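Local coordinates for tyrosine specific protein phosphatase (Trypanosoma cruzi, PDB 4AZ1) that probably removes phosphate from phosphotyrosine in proteins, as a member of the tyrosine-specific protein phosphatase family from the parasite that causes Chagas' disease, at residues 47-52 with 74-79; 127-132 with 194-199. All coordinates share one frame; numbering follows the deposited sequence. Where two conformers were deposited one is given.

Contact 1 and contact 2 lie with their centres about 18 Å apart and join loops that, as in classical tyrosine phosphatases, probably border the active site. Contact 1 ties the Lys-Asn-Arg-Tyr segment 47-52 to the approach to strand 79-82, while contact 2 joins 127-132 to the Trp-Pro-Asp loop, 194-199. They meet in a salt bridge, Arg50 NH2 to Asp131 OD2 at 2.8 Å, and Arg50 NE lies 3.5 Å from Lys129 O. Ser227, in the phosphate-binding loop whose Cys-Ser-Ala-Gly-Ile-Gly-Arg sequence marks the family, connects them too: its OG is hydrogen-bonded both to Tyr51 OH and to Lys129 O.

Contact 1 of 2, residues 47-52 with 74-79; sequences HKNRYL and PYYING. With FMT (formic acid), chain H.
Tyr76, its CG turned away from its own backbone N (chi1 168°), and Asn49, its CG held beside the backbone N (chi1 -69°), send their side chains across one another at about a right angle, amide and ring planes steeply inclined, and the phenol meets the amide oxygen. Asn49 belongs to a Lys-Asn-Arg-Tyr sequence, as in the phosphotyrosine recognition loop of classical tyrosine phosphatases, here just beyond a 3-10 turn. The Tyr76 hydroxyl, also hydrogen-bonded to Ser42 OG, donates to Asn49 OD1 over 2.6 Å, lying in the carbonyl plane on a lone pair, while OD1 sits at the ring edge, 3.2 Å from Tyr76 CE2. A second donor, Asn78 ND2, comes in above that carbonyl plane at 3.1 Å from Asn49 OD1, with a bent N-H...O angle of 140°. Two donors thus grip one buried oxygen from different directions. Asn49 ND2 is hydrogen-bonded to Ser42 O, which fixes the flip of the amide; Asn78 ND2 also reaches Ile54 O, and Asn78 OD1 takes a bond from Arg267.

Lys48 adds an aliphatic contact, its CB 3.9 Å from Tyr76 CD2, and then runs extended to a salt bridge with Asp103. Asn78 centres an inverse gamma turn. Its backbone N, over the rim of one face of the Tyr76 ring, donates to O1 of a formic acid molecule, probably from the crystallisation liquor, at 2.8 Å.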
# COMPACT_ATOMS: atom_id res chain seq x y z
N HIS A 47 -8.48 10.17 -0.11
CA HIS A 47 -8.39 8.79 -0.54
C HIS A 47 -7.51 7.99 0.41
O HIS A 47 -7.65 6.77 0.51
CB HIS A 47 -7.81 8.68 -1.96
CG HIS A 47 -8.73 9.16 -3.05
ND1 HIS A 47 -10.00 9.63 -2.80
CD2 HIS A 47 -8.55 9.24 -4.39
CE1 HIS A 47 -10.57 9.98 -3.94
NE2 HIS A 47 -9.71 9.76 -4.92
N LYS A 48 -6.59 8.67 1.08
CA LYS A 48 -5.65 7.99 1.97
C LYS A 48 -5.91 8.27 3.43
O LYS A 48 -5.15 7.86 4.31
CB LYS A 48 -4.20 8.34 1.60
CG LYS A 48 -3.75 7.73 0.27
CD LYS A 48 -2.38 8.23 -0.14
CE LYS A 48 -1.94 7.57 -1.45
NZ LYS A 48 -0.72 8.22 -2.00
N ASN A 49 -6.99 9.00 3.69
CA ASN A 49 -7.40 9.22 5.07
C ASN A 49 -8.30 8.09 5.54
O ASN A 49 -9.29 7.76 4.86
CB ASN A 49 -8.09 10.58 5.19
CG ASN A 49 -7.13 11.73 4.99
OD1 ASN A 49 -5.92 11.59 5.21
ND2 ASN A 49 -7.65 12.89 4.58
N ARG A 50 -7.96 7.47 6.67
CA ARG A 50 -8.80 6.44 7.24
C ARG A 50 -10.15 7.02 7.70
O ARG A 50 -11.20 6.40 7.54
CB ARG A 50 -8.08 5.76 8.40
CG ARG A 50 -8.83 4.57 9.01
CD ARG A 50 -7.99 3.82 10.07
NE ARG A 50 -6.84 3.14 9.47
CZ ARG A 50 -6.90 1.96 8.85
NH1 ARG A 50 -8.05 1.31 8.77
NH2 ARG A 50 -5.81 1.42 8.32
N TYR A 51 -10.12 8.22 8.27
CA TYR A 51 -11.34 8.87 8.73
C TYR A 51 -11.45 10.25 8.06
O TYR A 51 -10.52 11.06 8.15
CB TYR A 51 -11.34 9.00 10.25
CG TYR A 51 -11.21 7.67 10.96
CD1 TYR A 51 -12.31 6.86 11.16
CD2 TYR A 51 -9.97 7.23 11.42
CE1 TYR A 51 -12.20 5.63 11.81
CE2 TYR A 51 -9.84 5.99 12.08
CZ TYR A 51 -10.97 5.19 12.26
OH TYR A 51 -10.88 3.97 12.90
N LEU A 52 -12.57 10.50 7.42
CA LEU A 52 -12.78 11.74 6.67
C LEU A 52 -12.53 13.04 7.46
O LEU A 52 -11.95 13.98 6.91
CB LEU A 52 -14.17 11.75 6.03
CG LEU A 52 -14.31 10.74 4.88
CD1 LEU A 52 -15.61 10.93 4.13
CD2 LEU A 52 -13.11 10.81 3.92
N PRO A 74 6.93 13.09 -2.12
CA PRO A 74 6.02 12.35 -3.00
C PRO A 74 5.12 11.35 -2.29
O PRO A 74 4.51 10.50 -2.95
CB PRO A 74 6.98 11.61 -3.93
CG PRO A 74 8.18 11.34 -3.07
CD PRO A 74 8.29 12.52 -2.13
N TYR A 75 5.02 11.42 -0.97
CA TYR A 75 4.09 10.55 -0.29
C TYR A 75 3.36 11.26 0.83
O TYR A 75 3.79 12.30 1.32
CB TYR A 75 4.78 9.29 0.23
CG TYR A 75 6.03 9.57 1.01
CD1 TYR A 75 5.96 10.04 2.30
CD2 TYR A 75 7.28 9.35 0.44
CE1 TYR A 75 7.10 10.30 3.02
CE2 TYR A 75 8.43 9.61 1.16
CZ TYR A 75 8.33 10.08 2.45
OH TYR A 75 9.46 10.35 3.18
N TYR A 76 2.24 10.67 1.23
CA TYR A 76 1.38 11.28 2.22
C TYR A 76 1.11 10.28 3.33
O TYR A 76 0.67 9.15 3.09
CB TYR A 76 0.07 11.76 1.60
CG TYR A 76 -0.99 12.15 2.63
CD1 TYR A 76 -1.02 13.42 3.17
CD2 TYR A 76 -1.96 11.24 3.04
CE1 TYR A 76 -1.98 13.78 4.10
CE2 TYR A 76 -2.92 11.59 3.98
CZ TYR A 76 -2.92 12.86 4.49
OH TYR A 76 -3.87 13.22 5.42
N ILE A 77 1.41 10.70 4.55
CA ILE A 77 0.86 10.05 5.71
C ILE A 77 0.02 11.11 6.43
O ILE A 77 0.38 12.29 6.47
CB ILE A 77 1.94 9.42 6.60
CG1 ILE A 77 2.71 10.48 7.38
CG2 ILE A 77 2.91 8.55 5.74
CD1 ILE A 77 3.34 9.95 8.67
N ASN A 78 -1.13 10.69 6.95
CA ASN A 78 -1.94 11.58 7.79
C ASN A 78 -1.23 11.64 9.15
O ASN A 78 -1.54 10.86 10.06
CB ASN A 78 -3.35 10.99 7.93
CG ASN A 78 -4.29 11.88 8.71
OD1 ASN A 78 -3.92 12.52 9.69
ND2 ASN A 78 -5.55 11.91 8.27
N GLY A 79 -0.25 12.53 9.27
CA GLY A 79 0.57 12.56 10.47
C GLY A 79 1.24 13.90 10.73
O GLY A 79 1.42 14.71 9.82
C FMT H . -0.57 6.97 7.58
O1 FMT H . -1.16 7.87 6.96
O2 FMT H . 0.03 7.11 8.66

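Contact 2 of 2, residues 127-132 with 194-199; sequences FVKADR and WPDHGI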
# COMPACT_ATOMS: atom_id res chain seq x y z
N PHE A 127 -14.80 -4.15 14.66
CA PHE A 127 -14.51 -3.05 13.73
C PHE A 127 -13.03 -3.00 13.39
O PHE A 127 -12.19 -3.36 14.22
CB PHE A 127 -15.00 -1.73 14.33
CG PHE A 127 -16.46 -1.76 14.65
CD1 PHE A 127 -17.40 -1.54 13.63
CD2 PHE A 127 -16.91 -2.08 15.92
CE1 PHE A 127 -18.77 -1.60 13.89
CE2 PHE A 127 -18.29 -2.15 16.19
CZ PHE A 127 -19.21 -1.90 15.17
N VAL A 128 -12.73 -2.55 12.17
CA VAL A 128 -11.34 -2.42 11.73
C VAL A 128 -10.69 -1.18 12.32
O VAL A 128 -11.23 -0.08 12.23
CB VAL A 128 -11.21 -2.32 10.18
CG1 VAL A 128 -9.74 -2.39 9.79
CG2 VAL A 128 -12.00 -3.44 9.48
N LYS A 129 -9.51 -1.35 12.92
CA LYS A 129 -8.74 -0.22 13.42
C LYS A 129 -7.50 0.05 12.57
O LYS A 129 -7.08 1.19 12.42
CB LYS A 129 -8.30 -0.50 14.87
CG LYS A 129 -9.44 -0.61 15.85
CD LYS A 129 -10.07 0.76 16.07
CE LYS A 129 -11.20 0.72 17.08
NZ LYS A 129 -11.75 2.11 17.25
N ALA A 130 -6.91 -1.01 12.02
CA ALA A 130 -5.66 -0.86 11.27
C ALA A 130 -5.49 -1.95 10.22
O ALA A 130 -6.20 -2.97 10.23
CB ALA A 130 -4.46 -0.86 12.22
N ASP A 131 -4.52 -1.74 9.33
CA ASP A 131 -4.22 -2.70 8.28
C ASP A 131 -2.77 -3.15 8.42
O ASP A 131 -1.87 -2.34 8.63
CB ASP A 131 -4.45 -2.08 6.90
CG ASP A 131 -5.94 -1.91 6.58
OD1 ASP A 131 -6.57 -2.90 6.15
OD2 ASP A 131 -6.47 -0.79 6.77
N ARG A 132 -2.56 -4.46 8.30
CA ARG A 132 -1.22 -5.03 8.45
C ARG A 132 -0.20 -4.50 7.44
O ARG A 132 -0.47 -4.44 6.22
CB ARG A 132 -1.29 -6.56 8.35
CG ARG A 132 0.07 -7.24 8.56
CD ARG A 132 -0.09 -8.75 8.68
NE ARG A 132 -0.87 -9.28 7.57
CZ ARG A 132 -0.38 -9.53 6.36
NH1 ARG A 132 0.91 -9.31 6.10
NH2 ARG A 132 -1.17 -10.00 5.40
N TRP A 194 -4.67 -2.60 25.22
CA TRP A 194 -5.41 -1.39 25.54
C TRP A 194 -6.42 -1.08 24.41
O TRP A 194 -6.08 -0.43 23.42
CB TRP A 194 -4.43 -0.23 25.74
CG TRP A 194 -5.11 1.07 26.06
CD1 TRP A 194 -6.41 1.25 26.42
CD2 TRP A 194 -4.52 2.38 26.04
NE1 TRP A 194 -6.66 2.57 26.64
CE2 TRP A 194 -5.52 3.29 26.41
CE3 TRP A 194 -3.23 2.86 25.75
CZ2 TRP A 194 -5.29 4.66 26.50
CZ3 TRP A 194 -3.01 4.22 25.84
CH2 TRP A 194 -4.03 5.10 26.21
N PRO A 195 -7.66 -1.55 24.56
CA PRO A 195 -8.63 -1.35 23.47
C PRO A 195 -9.15 0.09 23.44
O PRO A 195 -9.22 0.74 24.49
CB PRO A 195 -9.77 -2.31 23.83
CG PRO A 195 -9.75 -2.32 25.36
CD PRO A 195 -8.28 -2.16 25.76
N ASP A 196 -9.48 0.59 22.25
CA ASP A 196 -10.14 1.89 22.15
C ASP A 196 -11.38 1.91 23.05
O ASP A 196 -12.03 0.88 23.22
CB ASP A 196 -10.56 2.17 20.70
CG ASP A 196 -10.86 3.63 20.46
OD1 ASP A 196 -10.60 4.46 21.37
OD2 ASP A 196 -11.34 3.94 19.36
N HIS A 197 -11.67 3.07 23.65
CA HIS A 197 -12.78 3.25 24.61
C HIS A 197 -12.54 2.59 25.97
O HIS A 197 -13.43 2.60 26.81
CB HIS A 197 -14.14 2.77 24.06
CG HIS A 197 -14.59 3.50 22.83
ND1 HIS A 197 -14.35 3.02 21.55
CD2 HIS A 197 -15.29 4.64 22.68
CE1 HIS A 197 -14.87 3.85 20.67
NE2 HIS A 197 -15.45 4.85 21.33
N GLY A 198 -11.36 1.99 26.17
CA GLY A 198 -11.03 1.40 27.46
C GLY A 198 -9.77 2.02 28.04
O GLY A 198 -9.31 3.07 27.56
N ILE A 199 -9.19 1.38 29.06
CA ILE A 199 -7.90 1.79 29.63
C ILE A 199 -6.91 0.61 29.61
O ILE A 199 -7.33 -0.55 29.43
CB ILE A 199 -8.08 2.30 31.06
CG1 ILE A 199 -8.62 1.18 31.95
CG2 ILE A 199 -9.02 3.51 31.10
CD1 ILE A 199 -8.66 1.55 33.43
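The Trp-Pro-Asp loop, which in classical tyrosine phosphatases swings over the active site and carries the aspartate that acts as general acid, is joined through Asp196, by position probably that acid, to Lys129, just after the short strand 127-128. Asp196 OD2 receives Lys129 NZ at 2.8 Å in a salt bridge, on its anti lone pair, the one turned away from OD1. The lysine chain bends at chi2 (-71°) and then runs straight, crossing the aspartate side chain at about a right angle; NZ also passes 3.6 Å from Asp196 CB. Asp196 OD1, in turn, forms a salt bridge with Arg273 NE and takes a weak bond from His197 N.

Residues Pro195 to Gly198 form a type II beta turn, closed by Gly198 N to Pro195 O at 3.0 Å, with Asp196 at its second position. Trp194, just before the turn, reaches its last residue: Trp194 NE1 donates to Gly198 O over 2.8 Å in a fairly straight bond (161°), with the acceptor in the indole plane but NE1 above the plane of the Gly198 carbonyl. From outside, Arg232 of the phosphate-binding loop bonds Trp194 O, and Glu124 OE1 accepts from Asp196 N. The Lys129 side chain also comes within about 3 Å, between nearest atoms, of a formic acid molecule.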